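Local coordinates for protein putative alpha-galactosidase/melibiase (Bacteroides fragilis, PDB 4OGZ) that probably hydrolyses terminal, non-reducing alpha-D-galactose residues of alpha-D-galactosides, as a putative alpha-galactosidase of glycoside hydrolase family 27, at residues V21-Y24 with P25-F29; R234-K237 with M238-L242; Q366-D369 with S370-Q373; K461-P464 with G465-K468. All blocks are in the same frame, centred on the assembly; numbering follows the deposited sequence. Where two conformers were deposited one is given.

Contact 1. Residues V21-Y24 with P25-F29; sequences VGNY and PATPF
Asn23 reaches across a type II beta turn, Tyr24 to Thr27, toward Thr27, Pro28 and Phe29. The turn lies in the putative Ig domain, between strands 20-23 and 28-36, which belong to different sheets. Asn23 extends its amide into the mouth of the bend, with CG anti to the backbone N (chi1 -160°). ND2 gives a hydrogen bond to Pro28 O at 3.0 Å. This donor stands well above the Pro28 carbonyl plane, and the oxygen is tilted by 20° from the plane of the amide. ND2 also lies 3.0 Å from Thr27 OG1. Water 1 accepts from Asn23 ND2 and lies within bonding distance of Thr27 O, so it bridges the two residues.

Phe29 presents its ring edge, not a face, to strand 20-23. Asn23 ND2 and Val21 CG2 both lie near the ring plane. The Val21 and Phe29 side chains cross at about a right angle, and CG2 of Val21 is 4.0 Å from CZ of Phe29. Both residues also pack on Ile90 of strand 82-92.

At the turn itself, the side chain of Thr27 folds back against Tyr24. The methyl CG2 of Thr27 sits 3.9 Å from CB of Tyr24. Ser248 OG bonds both the Thr27 hydroxyl and Tyr24 N, which ties this bend to the region just before strand 250-254. The backbone bond of the turn, Thr27 N to Tyr24 O, is weak at 3.4 Å. The hydroxyl bond to the same acceptor, Thr27 OG1 to Tyr24 O, is shorter at 2.7 Å.

Contact 2. Residues R234-K237 with M238-L242; sequences RYEK and MGRAL
Arg240 lays its side chain over the preceding turn of helix 228-244, against Glu236 and Lys237. This helix is the crossover between parallel strands 216-220 and 250-254 of the TIM barrel. The Arg240 chain bends at chi3 (-70°), which brings the guanidinium back over the helix backbone. One face of the group looks onto Glu236 O and Lys237 CA. NH2 of Arg240 is 4.0 Å from CG of Lys237.

Glu236 meets the same group at its edge. Its side chain is extended, and OE2 takes a hydrogen bond from Arg240 NE at 3.3 Å, an i to i+4 salt bridge. The oxygen lies close to the guanidinium plane, but the carboxylate is turned 90° to it and is met on its anti side, somewhat out of its plane.

Beneath the pair, Arg240 N donates to Glu236 O at 2.9 Å. The neighbouring helix bond joins Gly239 N to Tyr235 O at 2.8 Å. Met238, a selenomethionine, packs inward on Leu217 of the first strand and Phe251 of the second.

Lys237 NZ forms a salt bridge with Glu202 of helix 202-211. It lies 7.0 Å from NH2 of Arg240. Each cation thus has its own carboxylate partner, which probably eases their mutual repulsion.

Contact 3. Residues Q366-D369 with S370-Q373; sequences QMND and STLQ
Asn368 OD1 is gripped by three donors from Ser370 and Thr371 at the start of helix 369-375. Asn368 is the N-cap. Its CG lies between the backbone N and the carbonyl carbon (chi1 59°), which swings the amide over the first turn. The capping bond comes from Thr371 N, 2.8 Å from OD1 and nearly in line with the side-chain C=O. The two hydroxyls come from opposite faces of the amide, both well out of its plane. Ser370 OG donates to OD1 at 2.6 Å, and Thr371 OG1 donates to it at 2.9 Å. Water 2 accepts from Asn368 N and donates to Thr371 OG1, so it bridges the cap backbone to the hydroxyl.

Backbone bonds then set the helical spacing. Leu372 N donates to Asn368 O at 3.0 Å with an almost straight N-H...O angle of 173°. Gln373 N donates to Asp369 O at 2.7 Å.

The apolar contact is made by Met367, a selenomethionine, just before the cap. It crosses Thr371 and Leu372 at about right angles. Its bend at chi3 leaves CE 3.5 Å from CD2 of Leu372. SE lies 3.8 Å from CG2 of Thr371.

Met367 also touches Asn129 and Met131, in the loop between helix 116-128 and strand 138-140. With Thr371 it meets Asn362, just beyond strand 358-360. The capped helix 369-375 follows that strand, the last of the barrel in chain order.

Contact 4. Residues K461-P464 with G465-K468; sequences KLAP and GECK
Glu466 has CG anti to its own nitrogen (chi1 -177°) and an extended chain beyond, which carries its carboxylate back alongside Ala463 and Leu462. Lys468 has two deposited conformers. In the one described here it runs out straight and then bends at its last torsion (chi4 87°), which turns NZ toward both Glu466 and Lys461. The two side chains bridge the type II beta turn, Ala463 to Glu466, between strands 458-462 and 467-472 of the C-terminal beta sandwich.

Glu466 OE1 accepts from Ala463 N at 2.8 Å. This bond is nearly straight and uses the anti lone pair of the oxygen. In the opposite sense, Glu466 N donates to Ala463 O at 2.9 Å, closing the turn. Residues 463 and 466 are thus joined twice, once by backbone and once by side chain. Gly465 takes the positive-phi position of the turn (phi 77°), as suits a glycine.

The Leu462 and Lys468 side chains lie side by side, pointing opposite ways. CD2 of Leu462 lies 3.7 Å from CG of Lys468, against the aliphatic part of the lysine. Leu462 also packs on Cys417 and Val427, so it spans strands from two different sheets. Gly465 O bonds to Ser346 OG of helix 341-353, which joins this turn to the TIM-barrel domain.

In that conformer Lys468 NZ donates to Lys461 O at 3.1 Å, almost in line with its C=O. It also forms a salt bridge with Glu466 OE2 at 2.9 Å, met from above the carboxylate plane. With Lys468 so placed, the carboxylate has a partner on each oxygen, and the nearby ammonium probably favours its ionised form.

In the fold
The four contacts follow in series along the chain and none touches another. Contact 1 lies in the Ig-like domain, contacts 2 and 3 in the TIM-barrel domain, and contact 4 in the C-terminal beta sandwich. Contacts 1 and 2 are neighbours, with nearest atoms about 6 Å apart. Ser248, just after helix 228-244, bonds to contact 1. Contacts 3 and 4 have centres about 20 Å apart. Contacts 2 and 3 share the barrel domain but lie on opposite sides of the chain's centre, with centres about 39 Å apart. A triethylene glycol, probably from the crystallisation liquor, lies about 3 Å from the side chain of Asn23.

Contact 1. Residues V21-Y24 with P25-F29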
ATOM      1  N   VAL A  21       2.682   8.141 -11.583  1.00 17.26           N
ATOM      2  CA  VAL A  21       3.206   6.796 -11.523  1.00 20.35           C
ATOM      3  C   VAL A  21       4.627   6.798 -12.054  1.00 16.85           C
ATOM      4  O   VAL A  21       4.952   7.547 -12.974  1.00 19.58           O
ATOM      5  CB  VAL A  21       2.339   5.808 -12.320  1.00 20.03           C
ATOM      6  CG1 VAL A  21       0.933   5.847 -11.805  1.00 21.96           C
ATOM      7  CG2 VAL A  21       2.346   6.148 -13.795  1.00 19.20           C
ATOM      8  N   GLY A  22       5.498   6.014 -11.433  1.00 15.57           N
ATOM      9  CA  GLY A  22       6.877   5.920 -11.860  1.00 16.20           C
ATOM     10  C   GLY A  22       7.206   4.500 -12.278  1.00 20.04           C
ATOM     11  O   GLY A  22       6.587   3.527 -11.798  1.00 13.68           O
ATOM     12  N   ASN A  23       8.149   4.390 -13.199  1.00 16.74           N
ATOM     13  CA  ASN A  23       8.647   3.124 -13.671  1.00 17.75           C
ATOM     14  C   ASN A  23      10.059   3.301 -14.171  1.00 19.31           C
ATOM     15  O   ASN A  23      10.397   4.398 -14.682  1.00 16.99           O
ATOM     16  CB  ASN A  23       7.732   2.604 -14.799  1.00 19.59           C
ATOM     17  CG  ASN A  23       7.875   1.105 -15.034  1.00 19.33           C
ATOM     18  OD1 ASN A  23       7.892   0.334 -14.103  1.00 21.41           O
ATOM     19  ND2 ASN A  23       7.974   0.700 -16.306  1.00 18.93           N
ATOM     20  N   TYR A  24      10.892   2.268 -14.064  1.00 17.50           N
ATOM     21  CA  TYR A  24      12.208   2.328 -14.668  1.00 17.45           C
ATOM     22  C   TYR A  24      12.151   2.284 -16.209  1.00 20.35           C
ATOM     23  O   TYR A  24      11.314   1.584 -16.814  1.00 19.76           O
ATOM     24  CB  TYR A  24      13.119   1.190 -14.263  1.00 16.52           C
ATOM     25  CG  TYR A  24      13.362   0.995 -12.771  1.00 17.71           C
ATOM     26  CD1 TYR A  24      13.429   2.078 -11.899  1.00 17.10           C
ATOM     27  CD2 TYR A  24      13.588  -0.295 -12.252  1.00 16.41           C
ATOM     28  CE1 TYR A  24      13.660   1.906 -10.564  1.00 20.22           C
ATOM     29  CE2 TYR A  24      13.836  -0.486 -10.907  1.00 15.73           C
ATOM     30  CZ  TYR A  24      13.832   0.615 -10.057  1.00 16.80           C
ATOM     31  OH  TYR A  24      14.120   0.519  -8.741  1.00 17.24           O
ATOM     32  N   PRO A  25      13.073   2.996 -16.844  1.00 18.70           N
ATOM     33  CA  PRO A  25      13.144   2.940 -18.311  1.00 20.58           C
ATOM     34  C   PRO A  25      13.419   1.576 -18.858  1.00 18.84           C
ATOM     35  O   PRO A  25      14.122   0.790 -18.227  1.00 18.89           O
ATOM     36  CB  PRO A  25      14.334   3.835 -18.667  1.00 20.70           C
ATOM     37  CG  PRO A  25      15.013   4.173 -17.385  1.00 21.78           C
ATOM     38  CD  PRO A  25      14.041   3.947 -16.266  1.00 19.80           C
ATOM     39  N   ALA A  26      12.862   1.326 -20.043  1.00 18.05           N
ATOM     40  CA  ALA A  26      13.100   0.113 -20.779  1.00 17.99           C
ATOM     41  C   ALA A  26      12.630  -1.126 -19.993  1.00 19.32           C
ATOM     42  O   ALA A  26      13.083  -2.199 -20.280  1.00 18.99           O
ATOM     43  CB  ALA A  26      14.561  -0.033 -21.133  1.00 18.97           C
ATOM     44  N   THR A  27      11.703  -0.957 -19.045  1.00 17.75           N
ATOM     45  CA  THR A  27      11.069  -2.096 -18.373  1.00 18.38           C
ATOM     46  C   THR A  27       9.584  -2.149 -18.740  1.00 16.53           C
ATOM     47  O   THR A  27       8.970  -1.121 -19.120  1.00 14.97           O
ATOM     48  CB  THR A  27      11.274  -2.021 -16.853  1.00 17.35           C
ATOM     49  OG1 THR A  27      10.546  -0.907 -16.313  1.00 18.15           O
ATOM     50  CG2 THR A  27      12.755  -1.904 -16.547  1.00 17.30           C
ATOM     51  N   PRO A  28       8.971  -3.348 -18.632  1.00 15.52           N
ATOM     52  CA  PRO A  28       7.553  -3.442 -18.821  1.00 12.91           C
ATOM     53  C   PRO A  28       6.813  -2.408 -17.993  1.00 11.85           C
ATOM     54  O   PRO A  28       7.189  -2.167 -16.837  1.00 10.74           O
ATOM     55  CB  PRO A  28       7.240  -4.907 -18.350  1.00 14.97           C
ATOM     56  CG  PRO A  28       8.471  -5.657 -18.768  1.00 15.25           C
ATOM     57  CD  PRO A  28       9.601  -4.684 -18.526  1.00 17.44           C
ATOM     58  N   PHE A  29       5.760  -1.832 -18.600  1.00 13.12           N
ATOM     59  CA  PHE A  29       4.852  -0.857 -17.990  1.00 13.86           C
ATOM     60  C   PHE A  29       3.418  -1.358 -18.044  1.00 13.58           C
ATOM     61  O   PHE A  29       2.943  -1.786 -19.105  1.00 12.63           O
ATOM     62  CB  PHE A  29       4.856   0.442 -18.752  1.00 13.77           C
ATOM     63  CG  PHE A  29       4.050   1.576 -18.100  1.00 16.03           C
ATOM     64  CD1 PHE A  29       2.678   1.707 -18.295  1.00 15.77           C
ATOM     65  CD2 PHE A  29       4.703   2.549 -17.335  1.00 15.37           C
ATOM     66  CE1 PHE A  29       1.977   2.770 -17.710  1.00 17.45           C
ATOM     67  CE2 PHE A  29       4.010   3.578 -16.732  1.00 14.92           C
ATOM     68  CZ  PHE A  29       2.644   3.676 -16.889  1.00 15.82           C
TER
HETATM   69  O   HOH W   1       8.952   1.671 -19.179  1.00 17.83           O

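Contact 2. Residues R234-K237 with M238-L242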
ATOM      1  N   ARG A 234      23.409  -7.616   3.003  1.00 17.82           N
ATOM      2  CA  ARG A 234      22.506  -8.617   2.470  1.00 16.59           C
ATOM      3  C   ARG A 234      21.357  -8.007   1.683  1.00 15.56           C
ATOM      4  O   ARG A 234      20.979  -8.517   0.659  1.00 15.61           O
ATOM      5  CB  ARG A 234      21.953  -9.515   3.587  1.00 17.32           C
ATOM      6  CG  ARG A 234      23.001 -10.417   4.189  1.00 19.16           C
ATOM      7  CD  ARG A 234      22.394 -11.499   5.079  1.00 19.41           C
ATOM      8  NE  ARG A 234      23.454 -12.307   5.668  1.00 20.58           N
ATOM      9  CZ  ARG A 234      23.321 -13.545   6.138  1.00 18.94           C
ATOM     10  NH1 ARG A 234      22.152 -14.172   6.118  1.00 17.80           N
ATOM     11  NH2 ARG A 234      24.391 -14.157   6.626  1.00 20.47           N
ATOM     12  N   TYR A 235      20.818  -6.904   2.165  1.00 15.50           N
ATOM     13  CA  TYR A 235      19.784  -6.201   1.457  1.00 14.40           C
ATOM     14  C   TYR A 235      20.369  -5.607   0.165  1.00 15.77           C
ATOM     15  O   TYR A 235      19.754  -5.659  -0.890  1.00 15.33           O
ATOM     16  CB  TYR A 235      19.106  -5.167   2.398  1.00 13.68           C
ATOM     17  CG  TYR A 235      18.009  -5.833   3.243  1.00 13.31           C
ATOM     18  CD1 TYR A 235      16.829  -6.270   2.672  1.00 12.70           C
ATOM     19  CD2 TYR A 235      18.212  -6.127   4.580  1.00 13.64           C
ATOM     20  CE1 TYR A 235      15.851  -6.942   3.441  1.00 12.25           C
ATOM     21  CE2 TYR A 235      17.256  -6.780   5.339  1.00 13.87           C
ATOM     22  CZ  TYR A 235      16.078  -7.192   4.753  1.00 13.07           C
ATOM     23  OH  TYR A 235      15.109  -7.848   5.525  1.00 13.08           O
ATOM     24  N   GLU A 236      21.583  -5.092   0.243  1.00 18.64           N
ATOM     25  CA  GLU A 236      22.219  -4.486  -0.952  1.00 20.56           C
ATOM     26  C   GLU A 236      22.441  -5.524  -2.059  1.00 20.32           C
ATOM     27  O   GLU A 236      22.275  -5.224  -3.236  1.00 18.44           O
ATOM     28  CB  GLU A 236      23.524  -3.799  -0.567  1.00 25.06           C
ATOM     29  CG  GLU A 236      24.108  -2.990  -1.714  1.00 33.22           C
ATOM     30  CD  GLU A 236      25.514  -2.495  -1.463  1.00 44.31           C
ATOM     31  OE1 GLU A 236      25.901  -2.355  -0.281  1.00 55.94           O
ATOM     32  OE2 GLU A 236      26.235  -2.249  -2.466  1.00 73.19           O
ATOM     33  N   LYS A 237      22.833  -6.736  -1.678  1.00 20.95           N
ATOM     34  CA  LYS A 237      22.996  -7.815  -2.650  1.00 23.43           C
ATOM     35  C   LYS A 237      21.710  -8.035  -3.417  1.00 19.71           C
ATOM     36  O   LYS A 237      21.715  -8.107  -4.652  1.00 17.20           O
ATOM     37  CB  LYS A 237      23.449  -9.126  -1.976  1.00 33.08           C
ATOM     38  CG  LYS A 237      24.929  -9.424  -2.145  1.00 44.56           C
ATOM     39  CD  LYS A 237      25.570 -10.180  -0.964  1.00 63.21           C
ATOM     40  CE  LYS A 237      25.035 -11.594  -0.715  1.00 71.64           C
ATOM     41  NZ  LYS A 237      25.653 -12.667  -1.552  1.00 77.18           N
HETATM   42  N   MSE A 238      20.600  -8.170  -2.698  1.00 18.05           N
HETATM   43  CA  MSE A 238      19.320  -8.435  -3.366  1.00 16.62           C
HETATM   44  C   MSE A 238      18.810  -7.231  -4.125  1.00 17.94           C
HETATM   45  O   MSE A 238      18.187  -7.392  -5.169  1.00 19.63           O
HETATM   46  CB  MSE A 238      18.279  -8.883  -2.347  1.00 15.80           C
HETATM   47  CG  MSE A 238      16.924  -9.206  -2.975  1.00 14.09           C
HETATM   48 SE   MSE A 238      17.041 -10.493  -4.470  0.75 14.36          SE
HETATM   49  CE  MSE A 238      16.488 -12.113  -3.508  1.00 13.60           C
ATOM     50  N   GLY A 239      19.076  -6.025  -3.617  1.00 17.51           N
ATOM     51  CA  GLY A 239      18.636  -4.811  -4.274  1.00 15.99           C
ATOM     52  C   GLY A 239      19.316  -4.633  -5.612  1.00 20.05           C
ATOM     53  O   GLY A 239      18.668  -4.308  -6.622  1.00 22.45           O
ATOM     54  N   ARG A 240      20.624  -4.860  -5.633  1.00 20.36           N
ATOM     55  CA  ARG A 240      21.381  -4.840  -6.890  1.00 23.70           C
ATOM     56  C   ARG A 240      20.946  -5.972  -7.853  1.00 20.74           C
ATOM     57  O   ARG A 240      20.833  -5.749  -9.068  1.00 19.18           O
ATOM     58  CB  ARG A 240      22.896  -4.898  -6.618  1.00 29.13           C
ATOM     59  CG  ARG A 240      23.490  -3.561  -6.176  1.00 42.91           C
ATOM     60  CD  ARG A 240      25.003  -3.507  -6.051  1.00 51.10           C
ATOM     61  NE  ARG A 240      25.523  -4.282  -4.915  1.00 65.96           N
ATOM     62  CZ  ARG A 240      25.956  -5.550  -4.969  1.00 62.23           C
ATOM     63  NH1 ARG A 240      25.952  -6.242  -6.107  1.00 54.37           N
ATOM     64  NH2 ARG A 240      26.403  -6.147  -3.861  1.00 52.35           N
ATOM     65  N   ALA A 241      20.706  -7.170  -7.324  1.00 17.50           N
ATOM     66  CA  ALA A 241      20.209  -8.278  -8.149  1.00 16.83           C
ATOM     67  C   ALA A 241      18.856  -7.931  -8.802  1.00 17.34           C
ATOM     68  O   ALA A 241      18.669  -8.143 -10.015  1.00 17.87           O
ATOM     69  CB  ALA A 241      20.079  -9.565  -7.341  1.00 17.18           C
ATOM     70  N   LEU A 242      17.923  -7.377  -8.034  1.00 16.26           N
ATOM     71  CA  LEU A 242      16.660  -6.928  -8.625  1.00 16.38           C
ATOM     72  C   LEU A 242      16.840  -5.881  -9.753  1.00 19.09           C
ATOM     73  O   LEU A 242      16.235  -5.989 -10.805  1.00 21.71           O
ATOM     74  CB  LEU A 242      15.731  -6.356  -7.555  1.00 16.45           C
ATOM     75  CG  LEU A 242      15.215  -7.377  -6.507  1.00 15.91           C
ATOM     76  CD1 LEU A 242      14.357  -6.639  -5.502  1.00 16.72           C
ATOM     77  CD2 LEU A 242      14.443  -8.505  -7.110  1.00 16.73           C
TER

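Contact 3. Residues Q366-D369 with S370-Q373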
ATOM      1  N   GLN A 366     -14.835 -11.573   0.387  1.00 28.67           N
ATOM      2  CA  GLN A 366     -16.103 -11.424   1.063  1.00 32.15           C
ATOM      3  C   GLN A 366     -15.944 -10.476   2.213  1.00 31.82           C
ATOM      4  O   GLN A 366     -15.162 -10.734   3.128  1.00 53.33           O
ATOM      5  CB  GLN A 366     -16.556 -12.780   1.571  1.00 45.59           C
ATOM      6  CG  GLN A 366     -17.595 -12.760   2.690  1.00 66.31           C
ATOM      7  CD  GLN A 366     -18.275 -14.109   2.848  1.00 77.00           C
ATOM      8  OE1 GLN A 366     -17.683 -15.026   3.411  1.00 78.37           O
ATOM      9  NE2 GLN A 366     -19.500 -14.252   2.324  1.00 79.31           N
HETATM   10  N   MSE A 367     -16.657  -9.361   2.155  1.00 27.67           N
HETATM   11  CA  MSE A 367     -16.510  -8.294   3.133  1.00 25.04           C
HETATM   12  C   MSE A 367     -17.831  -7.797   3.594  1.00 26.08           C
HETATM   13  O   MSE A 367     -18.775  -7.711   2.822  1.00 25.13           O
HETATM   14  CB  MSE A 367     -15.756  -7.158   2.421  1.00 23.17           C
HETATM   15  CG  MSE A 367     -14.269  -7.389   2.541  1.00 22.19           C
HETATM   16 SE   MSE A 367     -13.254  -5.899   1.768  0.75 23.30          SE
HETATM   17  CE  MSE A 367     -13.783  -6.177  -0.103  1.00 22.61           C
ATOM     18  N   ASN A 368     -17.931  -7.428   4.861  1.00 29.52           N
ATOM     19  CA  ASN A 368     -19.176  -6.799   5.311  1.00 33.68           C
ATOM     20  C   ASN A 368     -19.151  -5.304   4.978  1.00 33.43           C
ATOM     21  O   ASN A 368     -18.099  -4.754   4.664  1.00 29.63           O
ATOM     22  CB  ASN A 368     -19.453  -7.075   6.795  1.00 35.06           C
ATOM     23  CG  ASN A 368     -18.358  -6.573   7.717  1.00 36.10           C
ATOM     24  OD1 ASN A 368     -17.793  -5.515   7.500  1.00 32.20           O
ATOM     25  ND2 ASN A 368     -18.076  -7.331   8.778  1.00 31.18           N
ATOM     26  N   ASP A 369     -20.318  -4.676   5.024  1.00 34.27           N
ATOM     27  CA  ASP A 369     -20.456  -3.270   4.651  1.00 36.70           C
ATOM     28  C   ASP A 369     -19.579  -2.359   5.482  1.00 31.52           C
ATOM     29  O   ASP A 369     -19.054  -1.381   4.955  1.00 28.22           O
ATOM     30  CB  ASP A 369     -21.909  -2.803   4.822  1.00 44.82           C
ATOM     31  CG  ASP A 369     -22.884  -3.572   3.946  1.00 46.86           C
ATOM     32  OD1 ASP A 369     -22.462  -4.175   2.928  1.00 51.63           O
ATOM     33  OD2 ASP A 369     -24.082  -3.559   4.281  1.00 44.30           O
ATOM     34  N   SER A 370     -19.462  -2.658   6.778  1.00 31.29           N
ATOM     35  CA  SER A 370     -18.641  -1.876   7.697  1.00 31.28           C
ATOM     36  C   SER A 370     -17.173  -1.904   7.258  1.00 31.90           C
ATOM     37  O   SER A 370     -16.522  -0.865   7.251  1.00 25.47           O
ATOM     38  CB  SER A 370     -18.830  -2.338   9.139  1.00 39.54           C
ATOM     39  OG  SER A 370     -18.516  -3.693   9.273  1.00 47.81           O
ATOM     40  N   THR A 371     -16.672  -3.059   6.828  1.00 27.36           N
ATOM     41  CA  THR A 371     -15.315  -3.140   6.276  1.00 27.22           C
ATOM     42  C   THR A 371     -15.184  -2.384   4.947  1.00 23.29           C
ATOM     43  O   THR A 371     -14.220  -1.627   4.724  1.00 20.60           O
ATOM     44  CB  THR A 371     -14.910  -4.597   6.043  1.00 29.13           C
ATOM     45  OG1 THR A 371     -14.874  -5.289   7.297  1.00 32.49           O
ATOM     46  CG2 THR A 371     -13.540  -4.682   5.371  1.00 31.49           C
ATOM     47  N   LEU A 372     -16.148  -2.600   4.056  1.00 23.09           N
ATOM     48  CA  LEU A 372     -16.182  -1.880   2.774  1.00 26.66           C
ATOM     49  C   LEU A 372     -16.242  -0.367   2.950  1.00 23.17           C
ATOM     50  O   LEU A 372     -15.651   0.394   2.192  1.00 23.82           O
ATOM     51  CB  LEU A 372     -17.392  -2.324   1.966  1.00 27.47           C
ATOM     52  CG  LEU A 372     -17.369  -3.705   1.322  1.00 27.57           C
ATOM     53  CD1 LEU A 372     -18.782  -4.050   0.847  1.00 28.52           C
ATOM     54  CD2 LEU A 372     -16.350  -3.763   0.189  1.00 28.42           C
ATOM     55  N   GLN A 373     -16.970   0.057   3.962  1.00 24.00           N
ATOM     56  CA  GLN A 373     -17.106   1.454   4.292  1.00 26.21           C
ATOM     57  C   GLN A 373     -15.761   2.061   4.636  1.00 26.68           C
ATOM     58  O   GLN A 373     -15.610   3.263   4.549  1.00 20.92           O
ATOM     59  CB  GLN A 373     -18.004   1.642   5.502  1.00 29.07           C
ATOM     60  CG  GLN A 373     -18.327   3.078   5.876  1.00 39.36           C
ATOM     61  CD  GLN A 373     -19.278   3.758   4.902  1.00 49.35           C
ATOM     62  OE1 GLN A 373     -19.929   3.109   4.080  1.00 50.70           O
ATOM     63  NE2 GLN A 373     -19.372   5.081   5.003  1.00 55.63           N
TER
HETATM   64  O   HOH W   2     -15.454  -7.912   6.479  1.00 24.63           O

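Contact 4. Residues K461-P464 with G465-K468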
ATOM      1  N   LYS A 461     -15.283  16.248  19.361  1.00 29.37           N
ATOM      2  CA  LYS A 461     -15.638  15.250  20.355  1.00 30.41           C
ATOM      3  C   LYS A 461     -15.392  13.882  19.768  1.00 29.71           C
ATOM      4  O   LYS A 461     -15.931  13.542  18.701  1.00 33.66           O
ATOM      5  CB  LYS A 461     -17.095  15.402  20.763  1.00 37.54           C
ATOM      6  CG  LYS A 461     -17.319  16.578  21.688  1.00 41.84           C
ATOM      7  CD  LYS A 461     -18.646  17.260  21.428  1.00 44.70           C
ATOM      8  CE  LYS A 461     -18.817  18.438  22.369  1.00 55.28           C
ATOM      9  NZ  LYS A 461     -19.810  19.417  21.849  1.00 59.66           N
ATOM     10  N   LEU A 462     -14.574  13.092  20.455  1.00 25.06           N
ATOM     11  CA  LEU A 462     -14.194  11.802  19.945  1.00 24.74           C
ATOM     12  C   LEU A 462     -14.712  10.741  20.866  1.00 25.79           C
ATOM     13  O   LEU A 462     -14.468  10.794  22.067  1.00 27.52           O
ATOM     14  CB  LEU A 462     -12.663  11.696  19.822  1.00 24.87           C
ATOM     15  CG  LEU A 462     -11.989  12.698  18.890  1.00 24.02           C
ATOM     16  CD1 LEU A 462     -10.481  12.503  18.927  1.00 24.61           C
ATOM     17  CD2 LEU A 462     -12.507  12.545  17.468  1.00 24.94           C
ATOM     18  N   ALA A 463     -15.414   9.755  20.304  1.00 27.94           N
ATOM     19  CA  ALA A 463     -15.742   8.561  21.052  1.00 29.01           C
ATOM     20  C   ALA A 463     -14.474   7.709  21.245  1.00 28.11           C
ATOM     21  O   ALA A 463     -13.468   7.892  20.552  1.00 29.31           O
ATOM     22  CB  ALA A 463     -16.848   7.775  20.340  1.00 31.51           C
ATOM     23  N   PRO A 464     -14.508   6.771  22.187  1.00 28.03           N
ATOM     24  CA  PRO A 464     -13.391   5.872  22.365  1.00 27.75           C
ATOM     25  C   PRO A 464     -12.882   5.310  21.045  1.00 26.08           C
ATOM     26  O   PRO A 464     -13.670   4.788  20.267  1.00 28.53           O
ATOM     27  CB  PRO A 464     -13.993   4.746  23.211  1.00 28.66           C
ATOM     28  CG  PRO A 464     -14.996   5.449  24.031  1.00 33.74           C
ATOM     29  CD  PRO A 464     -15.612   6.460  23.111  1.00 32.01           C
ATOM     30  N   GLY A 465     -11.582   5.442  20.791  1.00 23.63           N
ATOM     31  CA  GLY A 465     -10.971   4.802  19.643  1.00 23.35           C
ATOM     32  C   GLY A 465     -11.244   5.489  18.317  1.00 23.74           C
ATOM     33  O   GLY A 465     -10.784   4.991  17.259  1.00 23.82           O
ATOM     34  N   GLU A 466     -11.946   6.634  18.364  1.00 22.31           N
ATOM     35  CA  GLU A 466     -12.426   7.283  17.164  1.00 21.31           C
ATOM     36  C   GLU A 466     -11.328   8.201  16.623  1.00 21.98           C
ATOM     37  O   GLU A 466     -10.556   8.811  17.378  1.00 19.53           O
ATOM     38  CB  GLU A 466     -13.700   8.095  17.411  1.00 22.67           C
ATOM     39  CG  GLU A 466     -14.277   8.741  16.147  1.00 23.35           C
ATOM     40  CD  GLU A 466     -15.536   9.576  16.365  1.00 27.31           C
ATOM     41  OE1 GLU A 466     -15.999   9.773  17.521  1.00 28.35           O
ATOM     42  OE2 GLU A 466     -16.060  10.062  15.351  1.00 29.68           O
ATOM     43  N   CYS A 467     -11.255   8.262  15.308  1.00 22.17           N
ATOM     44  CA  CYS A 467     -10.437   9.233  14.649  1.00 22.51           C
ATOM     45  C   CYS A 467     -11.371  10.070  13.817  1.00 24.65           C
ATOM     46  O   CYS A 467     -12.270   9.536  13.210  1.00 24.49           O
ATOM     47  CB  CYS A 467      -9.398   8.551  13.765  1.00 23.84           C
ATOM     48  SG  CYS A 467      -8.186   9.723  13.072  1.00 29.59           S
ATOM     49  N   LYS A 468     -11.189  11.389  13.806  1.00 22.04           N
ATOM     50  CA  LYS A 468     -11.865  12.228  12.846  0.50 21.79           C
ATOM     51  C   LYS A 468     -10.795  12.824  11.935  1.00 22.35           C
ATOM     52  O   LYS A 468      -9.692  13.181  12.402  1.00 22.35           O
ATOM     53  CB  LYS A 468     -12.700  13.306  13.546  0.50 24.21           C
ATOM     54  CG  LYS A 468     -14.028  12.784  14.088  0.50 26.20           C
ATOM     55  CD  LYS A 468     -14.913  13.897  14.654  0.50 27.96           C
ATOM     56  CE  LYS A 468     -16.400  13.582  14.630  0.50 29.65           C
ATOM     57  NZ  LYS A 468     -16.813  12.835  15.850  0.50 29.18           N
TER